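Local structure of protein tudor (Drosophila melanogaster, 4Q5W) at residues A[10-18]-A[123-131]; A[52-63]-A[90-98]. The protein is required for primordial germ cell formation and normal abdominal segmentation, and may act in piRNA-mediated transposon repression with the Piwi proteins aub and AGO3. One frame throughout, in Å; residues are numbered along the deposited sequence. Where two conformers were deposited one is given.

Contact 1 (A[10-18]-A[123-131]); sequences HVENTSRIY and ALTLTTFDA
Phe129 is met by Val11, Thr14 and Ile17 on the side of its ring that carries CD2 and CE2. Ile17 and Phe129 point at each other, and Ile17 CD1 lies at the ring edge, near its plane, 3.8 Å from Phe129 CE2. Val11 comes in obliquely: its CG2 sits 3.9 Å from Phe129 CE2, while its CG1 lies against the CD2-CE2 bond of the ring. With chi1 at -169°, Phe129 holds CG trans to its backbone N and reaches from helix 122-134 into this apolar corner. The helix packs on the bend between strands 5-11 and 16-21, part of the staphylococcal nuclease-like half of extended Tudor domain 9, the piece of the protein in this chain. A classic beta bulge, Glu12 and Asn13 facing Arg16, shapes that bend, and Asn13 OD1 accepts from Ser15 N at 2.8 Å in an Asx turn. Beyond the bulge, Thr14 crosses Thr125 at about a right angle, with Thr14 CG2 3.7 Å from Thr125 CG2. The hydroxyl of Thr125 is hydrogen-bonded to Asn121 O, and Phe118 touches both threonines. Leu126 sets both methyls against Asn13 CA, with CD1 also 3.7 Å from Glu12 O and CD2 4.1 Å from Thr14 CG2.

Contact 2 (A[52-63]-A[90-98]); sequences MCVVQFADDLEF and VDKLYELPQ
Val54 O accepts from Tyr94 N at 2.8 Å, a fairly straight bond (157° at the hydrogen) in the carbonyl plane; Val54 N returns a bond to Tyr94 O at 2.9 Å, from above that carbonyl's plane. Through this single antiparallel, hydrogen-bonded pair the segment after strand 87-90 lies back along 52-56, the sheet's other outer strand, consistent with the closed SH3-like barrel of a Tudor domain. Chi1 of -59° swings the Tyr94 ring beside its own N, with the CD1 edge 3.5 Å from Val54 O. Phe63 meets this ring in a T-shaped stack, its edge to the tyrosine face, planes at 84° and Phe63 CE2 3.6 Å from Tyr94 CE1. A water joins the tyrosine hydroxyl to Gln56 OE1, and Lys92 NZ adds a weak bond. Val55 CG1 packs beside Leu93 CD2 (3.6 Å) and touches Val90, whereas Val54 CG2 meets Leu96 CD1 at 3.7 Å and Pro97. Replacing Tyr94 by alanine is likely to leave the Phe63 edge without its aromatic face, and the water and Lys92 NZ without the hydroxyl they meet. Two direct backbone bonds fix the pairing at Val54 and Tyr94; beyond them waters and apolar and aromatic packing join the segments.

How the contacts relate
Contacts 1 and 2 sit on opposite sides of the chain's centre, about 25 Å apart between their centres and about 9 Å between nearest atoms, without touching. Contact 2 is nested in the loop that contact 1 closes: the chain leaves strand 16-21, passes through helix 25-37, builds the Tudor barrel and returns by strand 108-112 to the nuclease-like half. Asn86 lies near both, touched by His10 of contact 1 and Phe57 of contact 2. Extended Tudor domains bind symmetrically dimethylated arginine in an aromatic pocket of the Tudor barrel; this domain probably recognises dimethylarginine of Aubergine in the same way, but no ligand is bound at either contact and neither can be assigned to the pocket.

Contact 1 (A[10-18]-A[123-131])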
loop_
_atom_site.group_PDB
_atom_site.type_symbol
_atom_site.label_atom_id
_atom_site.label_comp_id
_atom_site.label_asym_id
_atom_site.label_seq_id
_atom_site.Cartn_x
_atom_site.Cartn_y
_atom_site.Cartn_z
ATOM N N HIS A 10 0.248 0.806 -2.110
ATOM C CA HIS A 10 1.597 0.857 -1.529
ATOM C C HIS A 10 2.467 -0.280 -2.015
ATOM O O HIS A 10 2.041 -1.429 -2.056
ATOM C CB HIS A 10 1.564 0.797 0.006
ATOM C CG HIS A 10 2.926 0.795 0.633
ATOM N ND1 HIS A 10 3.775 1.881 0.566
ATOM C CD2 HIS A 10 3.594 -0.161 1.322
ATOM C CE1 HIS A 10 4.904 1.597 1.192
ATOM N NE2 HIS A 10 4.822 0.361 1.657
ATOM N N VAL A 11 3.706 0.039 -2.355
ATOM C CA VAL A 11 4.658 -0.995 -2.731
ATOM C C VAL A 11 5.780 -1.082 -1.712
ATOM O O VAL A 11 6.535 -0.131 -1.545
ATOM C CB VAL A 11 5.264 -0.710 -4.108
ATOM C CG1 VAL A 11 6.372 -1.733 -4.417
ATOM C CG2 VAL A 11 4.179 -0.752 -5.152
ATOM N N GLU A 12 5.884 -2.211 -1.018
ATOM C CA GLU A 12 7.007 -2.424 -0.108
ATOM C C GLU A 12 8.190 -2.974 -0.898
ATOM O O GLU A 12 9.327 -2.522 -0.753
ATOM C CB GLU A 12 6.618 -3.397 1.003
ATOM C CG GLU A 12 7.672 -3.532 2.094
ATOM C CD GLU A 12 7.823 -2.263 2.918
ATOM O OE1 GLU A 12 6.837 -1.505 3.051
ATOM O OE2 GLU A 12 8.931 -2.019 3.426
ATOM N N ASN A 13 7.898 -3.967 -1.733
ATOM C CA ASN A 13 8.829 -4.474 -2.735
ATOM C C ASN A 13 7.989 -5.250 -3.739
ATOM O O ASN A 13 6.765 -5.280 -3.617
ATOM C CB ASN A 13 9.902 -5.365 -2.102
ATOM C CG ASN A 13 9.312 -6.496 -1.270
ATOM O OD1 ASN A 13 8.672 -7.410 -1.796
ATOM N ND2 ASN A 13 9.549 -6.449 0.032
ATOM N N THR A 14 8.609 -5.869 -4.736
ATOM C CA THR A 14 7.798 -6.497 -5.783
ATOM C C THR A 14 7.032 -7.718 -5.277
ATOM O O THR A 14 6.075 -8.166 -5.916
ATOM C CB THR A 14 8.613 -6.839 -7.058
ATOM O OG1 THR A 14 9.630 -7.796 -6.743
ATOM C CG2 THR A 14 9.252 -5.584 -7.631
ATOM N N SER A 15 7.438 -8.237 -4.120
ATOM C CA SER A 15 6.790 -9.408 -3.539
ATOM C C SER A 15 5.825 -9.055 -2.411
ATOM O O SER A 15 5.263 -9.948 -1.768
ATOM C CB SER A 15 7.827 -10.416 -3.044
ATOM O OG SER A 15 8.522 -10.975 -4.146
ATOM N N ARG A 16 5.630 -7.757 -2.187
ATOM C CA ARG A 16 4.737 -7.294 -1.132
ATOM C C ARG A 16 4.070 -5.999 -1.567
ATOM O O ARG A 16 4.575 -4.901 -1.319
ATOM C CB ARG A 16 5.505 -7.121 0.189
ATOM C CG ARG A 16 4.619 -6.798 1.389
ATOM C CD ARG A 16 5.416 -6.854 2.681
ATOM N NE ARG A 16 4.679 -6.309 3.815
ATOM C CZ ARG A 16 3.981 -7.042 4.674
ATOM N NH1 ARG A 16 3.342 -6.464 5.682
ATOM N NH2 ARG A 16 3.912 -8.355 4.519
ATOM N N ILE A 17 2.930 -6.144 -2.233
ATOM C CA ILE A 17 2.234 -5.019 -2.828
ATOM C C ILE A 17 0.832 -4.948 -2.242
ATOM O O ILE A 17 0.109 -5.940 -2.268
ATOM C CB ILE A 17 2.130 -5.208 -4.359
ATOM C CG1 ILE A 17 3.522 -5.336 -4.980
ATOM C CG2 ILE A 17 1.375 -4.048 -5.020
ATOM C CD1 ILE A 17 3.466 -5.686 -6.457
ATOM N N TYR A 18 0.466 -3.786 -1.706
ATOM C CA TYR A 18 -0.877 -3.545 -1.173
ATOM C C TYR A 18 -1.830 -3.093 -2.273
ATOM O O TYR A 18 -1.537 -2.129 -2.977
ATOM C CB TYR A 18 -0.823 -2.458 -0.093
ATOM C CG TYR A 18 -0.187 -2.908 1.203
ATOM C CD1 TYR A 18 1.195 -2.942 1.348
ATOM C CD2 TYR A 18 -0.971 -3.276 2.284
ATOM C CE1 TYR A 18 1.779 -3.346 2.536
ATOM C CE2 TYR A 18 -0.396 -3.682 3.482
ATOM C CZ TYR A 18 0.979 -3.714 3.599
ATOM O OH TYR A 18 1.550 -4.119 4.787
ATOM N N ALA A 123 16.668 -0.962 -5.621
ATOM C CA ALA A 123 16.328 0.451 -5.731
ATOM C C ALA A 123 15.926 0.825 -7.158
ATOM O O ALA A 123 14.948 1.540 -7.368
ATOM C CB ALA A 123 17.483 1.326 -5.247
ATOM N N LEU A 124 16.667 0.332 -8.141
ATOM C CA LEU A 124 16.329 0.646 -9.529
ATOM C C LEU A 124 14.980 0.039 -9.918
ATOM O O LEU A 124 14.182 0.653 -10.626
ATOM C CB LEU A 124 17.434 0.154 -10.469
ATOM C CG LEU A 124 17.174 0.257 -11.979
ATOM C CD1 LEU A 124 16.870 1.679 -12.398
ATOM C CD2 LEU A 124 18.409 -0.252 -12.715
ATOM N N THR A 125 14.734 -1.174 -9.458
ATOM C CA THR A 125 13.482 -1.841 -9.748
ATOM C C THR A 125 12.329 -1.062 -9.140
ATOM O O THR A 125 11.311 -0.852 -9.790
ATOM C CB THR A 125 13.468 -3.287 -9.220
ATOM O OG1 THR A 125 14.432 -4.061 -9.945
ATOM C CG2 THR A 125 12.072 -3.925 -9.380
ATOM N N LEU A 126 12.487 -0.622 -7.899
ATOM C CA LEU A 126 11.372 0.050 -7.233
ATOM C C LEU A 126 11.065 1.436 -7.802
ATOM O O LEU A 126 9.895 1.821 -7.911
ATOM C CB LEU A 126 11.570 0.081 -5.721
ATOM C CG LEU A 126 11.439 -1.321 -5.123
ATOM C CD1 LEU A 126 11.293 -1.247 -3.605
ATOM C CD2 LEU A 126 10.281 -2.116 -5.757
ATOM N N THR A 127 12.092 2.184 -8.185
ATOM C CA THR A 127 11.867 3.497 -8.788
ATOM C C THR A 127 11.249 3.360 -10.185
ATOM O O THR A 127 10.381 4.156 -10.574
ATOM C CB THR A 127 13.155 4.372 -8.810
ATOM O OG1 THR A 127 12.841 5.686 -9.285
ATOM C CG2 THR A 127 14.237 3.761 -9.692
ATOM N N THR A 128 11.690 2.347 -10.930
ATOM C CA THR A 128 11.116 2.080 -12.244
ATOM C C THR A 128 9.659 1.646 -12.098
ATOM O O THR A 128 8.806 2.071 -12.867
ATOM C CB THR A 128 11.934 1.030 -13.010
ATOM O OG1 THR A 128 13.302 1.457 -13.048
ATOM C CG2 THR A 128 11.417 0.863 -14.459
ATOM N N PHE A 129 9.377 0.819 -11.093
ATOM C CA PHE A 129 8.025 0.326 -10.848
ATOM C C PHE A 129 7.118 1.513 -10.484
ATOM O O PHE A 129 5.987 1.615 -10.966
ATOM C CB PHE A 129 8.076 -0.702 -9.705
ATOM C CG PHE A 129 6.806 -1.502 -9.507
ATOM C CD1 PHE A 129 5.795 -1.543 -10.472
ATOM C CD2 PHE A 129 6.641 -2.238 -8.341
ATOM C CE1 PHE A 129 4.644 -2.295 -10.264
ATOM C CE2 PHE A 129 5.491 -2.991 -8.123
ATOM C CZ PHE A 129 4.492 -3.017 -9.081
ATOM N N ASP A 130 7.625 2.418 -9.648
ATOM C CA ASP A 130 6.851 3.589 -9.238
ATOM C C ASP A 130 6.423 4.417 -10.445
ATOM O O ASP A 130 5.280 4.864 -10.524
ATOM C CB ASP A 130 7.640 4.468 -8.258
ATOM C CG ASP A 130 7.678 3.896 -6.853
ATOM O OD1 ASP A 130 6.698 3.235 -6.446
ATOM O OD2 ASP A 130 8.688 4.117 -6.152
ATOM N N ALA A 131 7.339 4.603 -11.391
ATOM C CA ALA A 131 7.058 5.380 -12.588
ATOM C C ALA A 131 6.032 4.668 -13.460
ATOM O O ALA A 131 5.148 5.304 -14.029
ATOM C CB ALA A 131 8.337 5.624 -13.361
#

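Contact 2 (A[52-63]-A[90-98])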
loop_
_atom_site.group_PDB
_atom_site.type_symbol
_atom_site.label_atom_id
_atom_site.label_comp_id
_atom_site.label_asym_id
_atom_site.label_seq_id
_atom_site.Cartn_x
_atom_site.Cartn_y
_atom_site.Cartn_z
ATOM N N MET A 52 -4.765 -0.435 17.621
ATOM C CA MET A 52 -5.513 0.146 16.520
ATOM C C MET A 52 -6.004 1.524 16.931
ATOM O O MET A 52 -6.432 1.722 18.064
ATOM C CB MET A 52 -6.708 -0.736 16.162
ATOM C CG MET A 52 -6.367 -2.209 16.039
ATOM S SD MET A 52 -5.127 -2.512 14.777
ATOM C CE MET A 52 -5.843 -1.670 13.405
ATOM N N CYS A 53 -5.935 2.473 16.004
ATOM C CA CYS A 53 -6.287 3.858 16.289
ATOM C C CYS A 53 -6.519 4.609 14.975
ATOM O O CYS A 53 -6.666 3.991 13.925
ATOM C CB CYS A 53 -5.182 4.526 17.102
ATOM S SG CYS A 53 -3.531 4.369 16.387
ATOM N N VAL A 54 -6.578 5.936 15.045
ATOM C CA VAL A 54 -6.723 6.773 13.856
ATOM C C VAL A 54 -5.663 7.862 13.898
ATOM O O VAL A 54 -5.361 8.383 14.972
ATOM C CB VAL A 54 -8.124 7.436 13.796
ATOM C CG1 VAL A 54 -8.203 8.449 12.657
ATOM C CG2 VAL A 54 -9.201 6.378 13.614
ATOM N N VAL A 55 -5.076 8.204 12.753
ATOM C CA VAL A 55 -4.134 9.318 12.722
ATOM C C VAL A 55 -4.463 10.291 11.602
ATOM O O VAL A 55 -5.168 9.937 10.654
ATOM C CB VAL A 55 -2.676 8.836 12.540
ATOM C CG1 VAL A 55 -2.291 7.860 13.644
ATOM C CG2 VAL A 55 -2.491 8.193 11.163
ATOM N N GLN A 56 -3.958 11.518 11.712
ATOM C CA GLN A 56 -3.985 12.449 10.587
ATOM C C GLN A 56 -2.714 12.255 9.769
ATOM O O GLN A 56 -1.622 12.225 10.326
ATOM C CB GLN A 56 -4.083 13.900 11.068
ATOM C CG GLN A 56 -4.252 14.928 9.944
ATOM C CD GLN A 56 -4.620 16.308 10.461
ATOM O OE1 GLN A 56 -4.272 16.673 11.584
ATOM N NE2 GLN A 56 -5.336 17.078 9.648
ATOM N N PHE A 57 -2.866 12.097 8.455
ATOM C CA PHE A 57 -1.729 11.932 7.546
ATOM C C PHE A 57 -1.246 13.317 7.138
ATOM O O PHE A 57 -2.028 14.131 6.658
ATOM C CB PHE A 57 -2.182 11.134 6.316
ATOM C CG PHE A 57 -1.063 10.694 5.390
ATOM C CD1 PHE A 57 0.235 10.543 5.842
ATOM C CD2 PHE A 57 -1.345 10.397 4.059
ATOM C CE1 PHE A 57 1.245 10.122 4.975
ATOM C CE2 PHE A 57 -0.350 9.972 3.186
ATOM C CZ PHE A 57 0.943 9.835 3.641
ATOM N N ALA A 58 0.039 13.591 7.336
ATOM C CA ALA A 58 0.570 14.931 7.088
ATOM C C ALA A 58 0.447 15.329 5.618
ATOM O O ALA A 58 0.220 16.500 5.301
ATOM C CB ALA A 58 2.018 15.021 7.532
ATOM N N ASP A 59 0.590 14.347 4.733
ATOM C CA ASP A 59 0.642 14.608 3.299
ATOM C C ASP A 59 -0.644 15.230 2.756
ATOM O O ASP A 59 -0.597 16.111 1.892
ATOM C CB ASP A 59 0.958 13.328 2.531
ATOM C CG ASP A 59 2.344 12.792 2.827
ATOM O OD1 ASP A 59 2.910 13.145 3.883
ATOM O OD2 ASP A 59 2.858 11.995 2.008
ATOM N N ASP A 60 -1.789 14.775 3.253
ATOM C CA ASP A 60 -3.065 15.294 2.757
ATOM C C ASP A 60 -3.978 15.865 3.838
ATOM O O ASP A 60 -5.077 16.323 3.537
ATOM C CB ASP A 60 -3.807 14.241 1.908
ATOM C CG ASP A 60 -4.107 12.954 2.674
ATOM O OD1 ASP A 60 -4.117 12.972 3.923
ATOM O OD2 ASP A 60 -4.353 11.919 2.013
ATOM N N LEU A 61 -3.515 15.837 5.088
ATOM C CA LEU A 61 -4.281 16.319 6.249
ATOM C C LEU A 61 -5.588 15.566 6.532
ATOM O O LEU A 61 -6.395 15.996 7.352
ATOM C CB LEU A 61 -4.540 17.834 6.171
ATOM C CG LEU A 61 -3.335 18.763 6.333
ATOM C CD1 LEU A 61 -3.784 20.213 6.427
ATOM C CD2 LEU A 61 -2.516 18.380 7.551
ATOM N N GLU A 62 -5.793 14.433 5.874
ATOM C CA GLU A 62 -6.980 13.627 6.126
ATOM C C GLU A 62 -6.727 12.522 7.146
ATOM O O GLU A 62 -5.579 12.223 7.488
ATOM C CB GLU A 62 -7.502 13.027 4.818
ATOM C CG GLU A 62 -8.081 14.065 3.862
ATOM C CD GLU A 62 -8.613 13.445 2.587
ATOM O OE1 GLU A 62 -8.393 12.229 2.384
ATOM O OE2 GLU A 62 -9.247 14.173 1.792
ATOM N N PHE A 63 -7.806 11.892 7.609
ATOM C CA PHE A 63 -7.713 10.909 8.689
ATOM C C PHE A 63 -7.805 9.460 8.209
ATOM O O PHE A 63 -8.560 9.151 7.290
ATOM C CB PHE A 63 -8.766 11.206 9.763
ATOM C CG PHE A 63 -8.536 12.511 10.493
ATOM C CD1 PHE A 63 -9.086 13.694 10.022
ATOM C CD2 PHE A 63 -7.769 12.553 11.646
ATOM C CE1 PHE A 63 -8.874 14.894 10.682
ATOM C CE2 PHE A 63 -7.560 13.752 12.322
ATOM C CZ PHE A 63 -8.111 14.923 11.838
ATOM N N VAL A 90 3.743 10.028 13.329
ATOM C CA VAL A 90 2.831 11.027 13.859
ATOM C C VAL A 90 3.151 11.297 15.326
ATOM O O VAL A 90 3.869 10.524 15.973
ATOM C CB VAL A 90 1.370 10.560 13.739
ATOM C CG1 VAL A 90 1.044 10.192 12.292
ATOM C CG2 VAL A 90 1.133 9.369 14.643
ATOM N N ASP A 91 2.630 12.398 15.853
ATOM C CA ASP A 91 2.836 12.708 17.258
ATOM C C ASP A 91 1.519 12.802 18.017
ATOM O O ASP A 91 1.498 13.180 19.186
ATOM C CB ASP A 91 3.669 13.986 17.436
ATOM C CG ASP A 91 2.973 15.224 16.910
ATOM O OD1 ASP A 91 1.903 15.093 16.282
ATOM O OD2 ASP A 91 3.505 16.337 17.125
ATOM N N LYS A 92 0.434 12.444 17.346
ATOM C CA LYS A 92 -0.893 12.470 17.951
ATOM C C LYS A 92 -1.748 11.315 17.444
ATOM O O LYS A 92 -1.778 11.025 16.250
ATOM C CB LYS A 92 -1.588 13.797 17.658
ATOM C CG LYS A 92 -2.935 13.947 18.336
ATOM C CD LYS A 92 -3.545 15.300 18.027
ATOM C CE LYS A 92 -4.841 15.517 18.785
ATOM N NZ LYS A 92 -5.456 16.825 18.447
ATOM N N LEU A 93 -2.452 10.665 18.362
ATOM C CA LEU A 93 -3.287 9.520 18.030
ATOM C C LEU A 93 -4.721 9.806 18.432
ATOM O O LEU A 93 -4.965 10.486 19.436
ATOM C CB LEU A 93 -2.808 8.284 18.790
ATOM C CG LEU A 93 -1.364 7.843 18.545
ATOM C CD1 LEU A 93 -1.037 6.645 19.408
ATOM C CD2 LEU A 93 -1.123 7.537 17.065
ATOM N N TYR A 94 -5.660 9.278 17.656
ATOM C CA TYR A 94 -7.075 9.389 17.986
ATOM C C TYR A 94 -7.646 7.990 18.191
ATOM O O TYR A 94 -7.108 7.008 17.663
ATOM C CB TYR A 94 -7.848 10.102 16.869
ATOM C CG TYR A 94 -7.361 11.494 16.560
ATOM C CD1 TYR A 94 -6.314 11.700 15.665
ATOM C CD2 TYR A 94 -7.954 12.606 17.150
ATOM C CE1 TYR A 94 -5.869 12.969 15.373
ATOM C CE2 TYR A 94 -7.514 13.883 16.864
ATOM C CZ TYR A 94 -6.470 14.055 15.977
ATOM O OH TYR A 94 -6.027 15.316 15.693
ATOM N N GLU A 95 -8.727 7.900 18.959
ATOM C CA GLU A 95 -9.419 6.632 19.163
ATOM C C GLU A 95 -10.091 6.192 17.869
ATOM O O GLU A 95 -10.608 7.012 17.122
ATOM C CB GLU A 95 -10.483 6.757 20.258
ATOM C CG GLU A 95 -10.014 7.389 21.556
ATOM C CD GLU A 95 -9.073 6.504 22.362
ATOM O OE1 GLU A 95 -8.806 5.358 21.949
ATOM O OE2 GLU A 95 -8.597 6.962 23.423
ATOM N N LEU A 96 -10.087 4.892 17.615
ATOM C CA LEU A 96 -10.843 4.339 16.494
ATOM C C LEU A 96 -12.316 4.227 16.876
ATOM O O LEU A 96 -12.657 3.538 17.842
ATOM C CB LEU A 96 -10.303 2.962 16.128
ATOM C CG LEU A 96 -11.028 2.272 14.967
ATOM C CD1 LEU A 96 -10.694 2.985 13.667
ATOM C CD2 LEU A 96 -10.647 0.808 14.915
ATOM N N PRO A 97 -13.197 4.909 16.130
ATOM C CA PRO A 97 -14.628 4.810 16.430
ATOM C C PRO A 97 -15.091 3.356 16.401
ATOM O O PRO A 97 -14.616 2.572 15.567
ATOM C CB PRO A 97 -15.277 5.610 15.299
ATOM C CG PRO A 97 -14.243 6.635 14.937
ATOM C CD PRO A 97 -12.920 5.894 15.064
ATOM N N GLN A 98 -15.995 3.009 17.315
ATOM C CA GLN A 98 -16.437 1.628 17.512
ATOM C C GLN A 98 -16.946 0.929 16.251
ATOM O O GLN A 98 -16.784 -0.292 16.098
ATOM C CB GLN A 98 -17.522 1.585 18.597
ATOM C CG GLN A 98 -17.956 0.182 19.001
ATOM C CD GLN A 98 -16.835 -0.629 19.629
ATOM O OE1 GLN A 98 -15.811 -0.083 20.050
ATOM N NE2 GLN A 98 -17.032 -1.942 19.710
HETATM O O HOH W 1 -8.589 3.073 19.416
HETATM O O HOH W 2 -2.363 12.344 13.849
HETATM O O HOH W 3 -3.665 15.485 14.026
#